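Local coordinates for protein beta-1,4-mannanase (Aplysia kurodai, PDB 3VUP) that probably hydrolyses the beta-1,4-mannosidic links of mannan in the digestive fluid of the sea hare, using a TIM-barrel fold, at residues A[21-26]-A[323-328]; A[50-55]-A[101-106]; A[147-152]-A[213-218]. One frame throughout, in Å; residues are numbered along the deposited sequence. Where two conformers were deposited one is given.

Overall arrangement
From the N terminus the chain enters the eight-stranded parallel barrel on strand 18-22. The end of that strand meets the start of the last helix, 324-338, in interaction 1. This contact closes a loop of nearly 300 residues, and the other two contacts lie within it. Interaction 2 closes a loop of about 45 residues between the end of helix 36-53 and the turn entering strand 105-112. Interaction 3 follows in series and joins the loop after helix 130-147 to the end of helix 197-214. Interactions 1 and 2 touch where L324 CD1 meets L51 CD1 at 4.2 Å. Interactions 2 and 3 touch through L105 and V152. Interactions 1 and 3 stay about 15 Å apart at their nearest atoms.

Interaction 1: A[21-26]-A[323-328]; sequences GNLPWM and HLVQRG. With SO4 (sulfate ion), chain F.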
# COMPACT_ATOMS: atom_id res chain seq x y z
N GLY A 21 -7.86 -3.93 -7.83
CA GLY A 21 -7.57 -4.96 -6.86
C GLY A 21 -6.09 -5.14 -6.59
O GLY A 21 -5.23 -4.50 -7.19
N ASN A 22 -5.83 -6.04 -5.65
CA ASN A 22 -4.50 -6.50 -5.31
C ASN A 22 -4.21 -7.76 -6.09
O ASN A 22 -4.96 -8.73 -5.97
CB ASN A 22 -4.45 -6.87 -3.83
CG ASN A 22 -4.54 -5.68 -2.91
OD1 ASN A 22 -3.53 -5.20 -2.42
ND2 ASN A 22 -5.76 -5.22 -2.63
N LEU A 23 -3.12 -7.77 -6.86
CA LEU A 23 -2.74 -8.94 -7.63
C LEU A 23 -2.81 -10.26 -6.82
O LEU A 23 -3.51 -11.18 -7.25
CB LEU A 23 -1.37 -8.73 -8.28
CG LEU A 23 -0.86 -9.85 -9.17
CD1 LEU A 23 -1.74 -9.97 -10.41
CD2 LEU A 23 0.59 -9.60 -9.55
N PRO A 24 -2.13 -10.36 -5.66
CA PRO A 24 -1.23 -9.39 -5.02
C PRO A 24 0.24 -9.68 -5.35
O PRO A 24 1.11 -8.87 -5.02
CB PRO A 24 -1.49 -9.61 -3.53
CG PRO A 24 -2.14 -10.95 -3.41
CD PRO A 24 -2.35 -11.52 -4.79
N TRP A 25 0.47 -10.82 -5.98
CA TRP A 25 1.78 -11.29 -6.40
C TRP A 25 1.49 -12.43 -7.36
O TRP A 25 0.35 -12.89 -7.47
CB TRP A 25 2.61 -11.81 -5.21
CG TRP A 25 1.87 -12.76 -4.34
CD1 TRP A 25 1.54 -14.06 -4.62
CD2 TRP A 25 1.31 -12.47 -3.06
NE1 TRP A 25 0.81 -14.59 -3.58
CE2 TRP A 25 0.66 -13.64 -2.61
CE3 TRP A 25 1.30 -11.33 -2.24
CZ2 TRP A 25 0.01 -13.71 -1.37
CZ3 TRP A 25 0.65 -11.40 -1.01
CH2 TRP A 25 0.01 -12.58 -0.60
N MET A 26 2.53 -12.91 -8.05
CA MET A 26 2.41 -14.13 -8.82
C MET A 26 3.16 -15.24 -8.09
O MET A 26 2.56 -16.22 -7.64
CB MET A 26 2.90 -13.94 -10.25
CG MET A 26 2.63 -15.15 -11.15
SD MET A 26 0.92 -15.72 -11.19
CE MET A 26 0.09 -14.23 -11.74
N HIS A 323 -6.74 -10.14 -3.71
CA HIS A 323 -6.27 -11.37 -4.35
C HIS A 323 -6.98 -11.67 -5.67
O HIS A 323 -7.74 -12.63 -5.80
CB HIS A 323 -6.28 -12.58 -3.42
CG HIS A 323 -5.16 -13.53 -3.67
ND1 HIS A 323 -4.92 -14.08 -4.92
CD2 HIS A 323 -4.17 -13.96 -2.86
CE1 HIS A 323 -3.84 -14.84 -4.84
NE2 HIS A 323 -3.37 -14.79 -3.61
N LEU A 324 -6.69 -10.86 -6.67
CA LEU A 324 -7.29 -11.05 -7.99
C LEU A 324 -6.89 -12.38 -8.60
O LEU A 324 -7.69 -12.99 -9.30
CB LEU A 324 -6.89 -9.92 -8.94
CG LEU A 324 -7.46 -8.54 -8.61
CD1 LEU A 324 -6.81 -7.50 -9.49
CD2 LEU A 324 -8.98 -8.53 -8.77
N VAL A 325 -5.67 -12.84 -8.36
CA VAL A 325 -5.26 -14.10 -8.97
C VAL A 325 -6.18 -15.25 -8.56
O VAL A 325 -6.59 -16.04 -9.40
CB VAL A 325 -3.79 -14.43 -8.64
CG1 VAL A 325 -3.46 -15.87 -8.96
CG2 VAL A 325 -2.87 -13.50 -9.41
N GLN A 326 -6.54 -15.32 -7.28
CA GLN A 326 -7.42 -16.39 -6.83
C GLN A 326 -8.90 -16.06 -6.88
O GLN A 326 -9.73 -16.96 -7.03
CB GLN A 326 -7.04 -16.83 -5.42
CG GLN A 326 -5.76 -17.65 -5.37
CD GLN A 326 -5.33 -18.03 -3.97
OE1 GLN A 326 -6.15 -18.17 -3.06
NE2 GLN A 326 -4.03 -18.21 -3.79
N ARG A 327 -9.25 -14.78 -6.75
CA ARG A 327 -10.63 -14.40 -6.50
C ARG A 327 -11.19 -13.46 -7.57
O ARG A 327 -12.28 -12.91 -7.41
CB ARG A 327 -10.75 -13.74 -5.12
CG ARG A 327 -9.78 -14.29 -4.06
CD ARG A 327 -10.20 -15.65 -3.48
NE ARG A 327 -11.37 -15.54 -2.61
CZ ARG A 327 -11.68 -16.40 -1.64
NH1 ARG A 327 -10.88 -17.43 -1.38
NH2 ARG A 327 -12.78 -16.22 -0.91
N GLY A 328 -10.44 -13.27 -8.65
CA GLY A 328 -10.83 -12.35 -9.69
C GLY A 328 -12.14 -12.67 -10.38
O GLY A 328 -12.84 -11.76 -10.82
S SO4 F . -14.18 -13.15 -2.59
O1 SO4 F . -12.74 -13.30 -2.63
O2 SO4 F . -14.29 -11.93 -3.30
O3 SO4 F . -14.83 -14.05 -3.51
O4 SO4 F . -14.63 -13.46 -1.24
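The backbone carbonyls of N22 and L23 receive the first amides of helix 324-338: L324 N reaches N22 O at 2.8 Å, and V325 N reaches L23 O at 2.9 Å, both nearly straight. H323 N adds a weak bond to N22 O. P24, which follows a cis peptide bond, lays CD over the centre of the H323 ring, 3.4 Å from the centroid, a CH-pi contact. On the opposite face Q326 CD lies toward the rim. The ring is also fixed by its N-cap role, since H323 ND1 accepts from Q326 N at 3.1 Å. H323 turns an edge toward the face of the W25 five-membered ring, an offset edge-to-face pair with planes at 83°. V325 CG2 meets L23 CD1 and M26 CE, each at 3.8 Å. L324 CD1 rests on G21 CA. The amide of N22 turns to other partners: OD1 accepts from R60, and ND2 donates to G292 and S321. In the conformer given, R327 NE donates to O1 of a sulfate, probably from the crystallisation liquor, at 2.6 Å. The contact joins the first barrel strand, 18-22, to the helix after the last barrel strand, 318-322, as expected where a TIM barrel closes.

Interaction 2: A[50-55]-A[101-106]; sequences KLHDAG and KYNILV
H52 and L51 of helix 36-53 face Y102 and I104, which lie in the turn leading into strand 105-112. This is helix-to-loop packing on the outside of the TIM barrel. Helix 88-101 ends in a Schellman motif with N103, at positive phi, as its C-prime residue. Helix 36-53 ends in another, in which G55 N bonds back to H52 O.

The side chain of H52 can be followed outward. Its CB lies 4.0 Å from Y102 CB and packs over the backbone of Y102, with the carbonyl O also close. CG is anti to the backbone N (chi1 167°), which carries the ring across toward the turn. CG stands 3.2 Å from Y102 O. ND1 is nearer still, at 3.0 Å from the same oxygen, but the angle is too poor for a hydrogen bond. ND1 instead pairs with a water at its edge, in the ring plane, and that water donates to N103 O. The water thus bridges the imidazole to the turn. CE1, farther round the ring, is 3.8 Å from Y102 O. With an alanine here the water would probably lose its imidazole mate, and a gap would open beside the Y102 carbonyl.

Deeper in, L51 and I104 pack their apolar branches, with M59 of strand 58-65 touching both. I104 also touches F48, while L51 reaches I335 of helix 324-338. Two other polar ends have partners beyond the two segments: Y102 OH bonds to E45 of helix 36-53, and N103 OD1 accepts from L351 N. I104 points its chain toward the helix with CG1 anti to the carbonyl carbon (chi1 -60°). Its CD1 ends 3.9 Å from L51 CD2.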
# COMPACT_ATOMS: atom_id res chain seq x y z
N LYS A 50 -7.13 -8.79 -17.85
CA LYS A 50 -8.42 -9.13 -17.27
C LYS A 50 -8.97 -7.99 -16.42
O LYS A 50 -10.17 -7.69 -16.47
CB LYS A 50 -8.34 -10.41 -16.43
CG LYS A 50 -8.17 -11.66 -17.28
CD LYS A 50 -8.23 -12.92 -16.45
CE LYS A 50 -7.03 -13.04 -15.53
NZ LYS A 50 -7.00 -14.35 -14.81
N LEU A 51 -8.10 -7.35 -15.65
CA LEU A 51 -8.52 -6.23 -14.82
C LEU A 51 -9.01 -5.06 -15.66
O LEU A 51 -10.07 -4.49 -15.39
CB LEU A 51 -7.36 -5.79 -13.93
CG LEU A 51 -7.64 -4.57 -13.05
CD1 LEU A 51 -8.80 -4.84 -12.10
CD2 LEU A 51 -6.38 -4.19 -12.29
N HIS A 52 -8.26 -4.71 -16.70
CA HIS A 52 -8.67 -3.65 -17.60
C HIS A 52 -9.99 -3.97 -18.29
O HIS A 52 -10.89 -3.13 -18.38
CB HIS A 52 -7.60 -3.42 -18.66
CG HIS A 52 -8.07 -2.56 -19.79
ND1 HIS A 52 -8.34 -1.22 -19.64
CD2 HIS A 52 -8.37 -2.87 -21.08
CE1 HIS A 52 -8.76 -0.73 -20.79
NE2 HIS A 52 -8.79 -1.70 -21.68
N ASP A 53 -10.10 -5.19 -18.80
CA ASP A 53 -11.31 -5.59 -19.51
C ASP A 53 -12.55 -5.53 -18.61
O ASP A 53 -13.65 -5.26 -19.08
CB ASP A 53 -11.15 -6.99 -20.11
CG ASP A 53 -10.17 -7.03 -21.27
OD1 ASP A 53 -9.84 -5.95 -21.81
OD2 ASP A 53 -9.74 -8.14 -21.65
N ALA A 54 -12.35 -5.75 -17.31
CA ALA A 54 -13.44 -5.67 -16.35
C ALA A 54 -13.78 -4.23 -15.95
O ALA A 54 -14.77 -4.00 -15.27
CB ALA A 54 -13.12 -6.48 -15.12
N GLY A 55 -12.95 -3.28 -16.37
CA GLY A 55 -13.21 -1.89 -16.03
C GLY A 55 -12.42 -1.33 -14.86
O GLY A 55 -12.72 -0.24 -14.38
N LYS A 101 0.00 -0.21 -21.11
CA LYS A 101 -0.67 -0.83 -22.25
C LYS A 101 -2.14 -1.12 -21.97
O LYS A 101 -2.98 -1.07 -22.87
CB LYS A 101 0.04 -2.12 -22.68
CG LYS A 101 1.45 -1.92 -23.19
CD LYS A 101 1.95 -3.16 -23.93
CE LYS A 101 1.81 -4.40 -23.07
NZ LYS A 101 2.24 -5.63 -23.80
N TYR A 102 -2.43 -1.40 -20.71
CA TYR A 102 -3.77 -1.77 -20.28
C TYR A 102 -4.48 -0.67 -19.49
O TYR A 102 -5.50 -0.92 -18.86
CB TYR A 102 -3.71 -3.07 -19.47
CG TYR A 102 -3.15 -4.20 -20.29
CD1 TYR A 102 -3.93 -4.84 -21.24
CD2 TYR A 102 -1.83 -4.59 -20.16
CE1 TYR A 102 -3.41 -5.85 -22.02
CE2 TYR A 102 -1.30 -5.60 -20.92
CZ TYR A 102 -2.10 -6.23 -21.85
OH TYR A 102 -1.58 -7.24 -22.63
N ASN A 103 -3.93 0.54 -19.52
CA ASN A 103 -4.53 1.66 -18.81
C ASN A 103 -4.77 1.35 -17.33
O ASN A 103 -5.84 1.61 -16.78
CB ASN A 103 -5.82 2.11 -19.50
CG ASN A 103 -5.55 2.82 -20.81
OD1 ASN A 103 -4.51 3.44 -20.98
ND2 ASN A 103 -6.49 2.73 -21.74
N ILE A 104 -3.74 0.79 -16.70
CA ILE A 104 -3.79 0.47 -15.28
C ILE A 104 -2.71 1.25 -14.53
O ILE A 104 -1.53 1.20 -14.88
CB ILE A 104 -3.57 -1.04 -15.03
CG1 ILE A 104 -4.64 -1.88 -15.72
CG2 ILE A 104 -3.51 -1.34 -13.53
CD1 ILE A 104 -6.04 -1.66 -15.23
N LEU A 105 -3.14 1.96 -13.50
CA LEU A 105 -2.24 2.60 -12.54
C LEU A 105 -1.74 1.57 -11.53
O LEU A 105 -2.52 0.81 -10.96
CB LEU A 105 -2.97 3.71 -11.80
CG LEU A 105 -3.38 4.91 -12.65
CD1 LEU A 105 -4.45 5.71 -11.92
CD2 LEU A 105 -2.18 5.79 -12.96
N VAL A 106 -0.43 1.56 -11.32
CA VAL A 106 0.23 0.58 -10.48
C VAL A 106 0.60 1.16 -9.13
O VAL A 106 1.12 2.28 -9.05
CB VAL A 106 1.49 0.05 -11.18
CG1 VAL A 106 2.16 -1.01 -10.35
CG2 VAL A 106 1.13 -0.51 -12.51
O HOH W 1 -8.20 0.45 -17.42

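Interaction 3: A[147-152]-A[213-218]; sequences HVKGHV and TTDPGA
K149 and D215 cross obliquely, the aliphatic part of the lysine running past the carboxylate. K149 CG lies 3.7 Å from D215 CG. In the conformer given, the lysine chain is extended beyond CG, and its CD and CE pass T214 O, each at 3.7 Å. CE comes loosely up to P216 CD. K149 NZ is 6.1 Å from D215 OD1.

D215 points toward the other loop. Its CG is anti to the backbone N (chi1 -177°), which brings the carboxylate to the turn at K149 and G150. OD2 accepts from G150 N at 3.0 Å, a nearly straight bond at 167°. The donor stands above the carboxylate plane, 50° out of it. OD1 has a weak bond from G217 N within its own turn. Outside the two segments, OD1 also pairs with R1 NH1 at the N terminus in a salt bridge. The carboxylate therefore ties three pieces of chain together.

Each loop contains a beta turn. V148 to H151 forms a type II turn after helix 130-147, with G150 at positive phi. D215 to A218 forms a type I turn after helix 197-214. The contact joins two neighbouring alpha-to-beta loops at the end of the TIM barrel where its strands begin.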
# COMPACT_ATOMS: atom_id res chain seq x y z
N HIS A 147 14.76 5.51 -11.60
CA HIS A 147 14.70 4.82 -12.88
C HIS A 147 13.31 4.93 -13.53
O HIS A 147 13.20 4.98 -14.75
CB HIS A 147 15.07 3.36 -12.71
CG HIS A 147 15.25 2.64 -14.01
ND1 HIS A 147 16.37 2.82 -14.80
CD2 HIS A 147 14.47 1.75 -14.66
CE1 HIS A 147 16.26 2.06 -15.88
NE2 HIS A 147 15.12 1.41 -15.82
N VAL A 148 12.27 4.97 -12.71
CA VAL A 148 10.90 5.05 -13.21
C VAL A 148 10.27 6.41 -12.92
O VAL A 148 9.05 6.56 -13.00
CB VAL A 148 10.01 3.92 -12.64
CG1 VAL A 148 10.58 2.56 -13.03
CG2 VAL A 148 9.83 4.04 -11.12
N LYS A 149 11.10 7.40 -12.63
CA LYS A 149 10.66 8.76 -12.29
C LYS A 149 9.64 9.27 -13.30
O LYS A 149 9.92 9.24 -14.50
CB LYS A 149 11.87 9.70 -12.26
CG LYS A 149 11.56 11.14 -11.88
CD LYS A 149 12.82 12.00 -11.97
CE LYS A 149 12.52 13.46 -11.66
NZ LYS A 149 13.66 14.36 -12.01
N GLY A 150 8.49 9.74 -12.84
CA GLY A 150 7.51 10.35 -13.70
C GLY A 150 6.67 9.41 -14.54
O GLY A 150 5.84 9.89 -15.31
N HIS A 151 6.84 8.10 -14.40
CA HIS A 151 6.14 7.17 -15.28
C HIS A 151 4.62 7.35 -15.16
O HIS A 151 4.07 7.33 -14.07
CB HIS A 151 6.51 5.73 -14.95
CG HIS A 151 6.21 4.77 -16.06
ND1 HIS A 151 4.92 4.48 -16.45
CD2 HIS A 151 7.02 4.06 -16.87
CE1 HIS A 151 4.96 3.62 -17.45
NE2 HIS A 151 6.22 3.35 -17.73
N VAL A 152 3.95 7.51 -16.30
CA VAL A 152 2.51 7.78 -16.25
C VAL A 152 1.67 6.66 -15.65
O VAL A 152 0.55 6.91 -15.18
CB VAL A 152 1.95 8.18 -17.63
CG1 VAL A 152 2.61 9.45 -18.12
CG2 VAL A 152 2.13 7.05 -18.64
N THR A 213 11.96 13.17 -2.80
CA THR A 213 13.14 13.94 -3.17
C THR A 213 13.58 13.51 -4.57
O THR A 213 13.98 14.32 -5.39
CB THR A 213 14.33 13.72 -2.19
OG1 THR A 213 13.93 14.04 -0.86
CG2 THR A 213 15.51 14.59 -2.57
N THR A 214 13.50 12.21 -4.82
CA THR A 214 13.98 11.63 -6.07
C THR A 214 12.99 11.80 -7.21
O THR A 214 13.38 12.10 -8.34
CB THR A 214 14.31 10.15 -5.83
OG1 THR A 214 15.29 10.05 -4.79
CG2 THR A 214 14.86 9.50 -7.08
N ASP A 215 11.71 11.60 -6.91
CA ASP A 215 10.62 11.83 -7.86
C ASP A 215 9.58 12.68 -7.15
O ASP A 215 8.64 12.15 -6.55
CB ASP A 215 10.00 10.51 -8.33
CG ASP A 215 8.92 10.71 -9.38
OD1 ASP A 215 8.61 11.88 -9.73
OD2 ASP A 215 8.35 9.70 -9.85
N PRO A 216 9.76 14.01 -7.18
CA PRO A 216 8.90 14.89 -6.39
C PRO A 216 7.41 14.80 -6.72
O PRO A 216 6.60 15.16 -5.88
CB PRO A 216 9.43 16.28 -6.70
CG PRO A 216 10.81 16.08 -7.15
CD PRO A 216 10.87 14.74 -7.81
N GLY A 217 7.08 14.35 -7.92
CA GLY A 217 5.69 14.18 -8.31
C GLY A 217 5.05 12.84 -7.98
O GLY A 217 3.89 12.63 -8.31
N ALA A 218 5.80 11.94 -7.34
CA ALA A 218 5.24 10.66 -6.94
C ALA A 218 4.39 10.78 -5.68
O ALA A 218 4.63 11.63 -4.83
CB ALA A 218 6.36 9.64 -6.71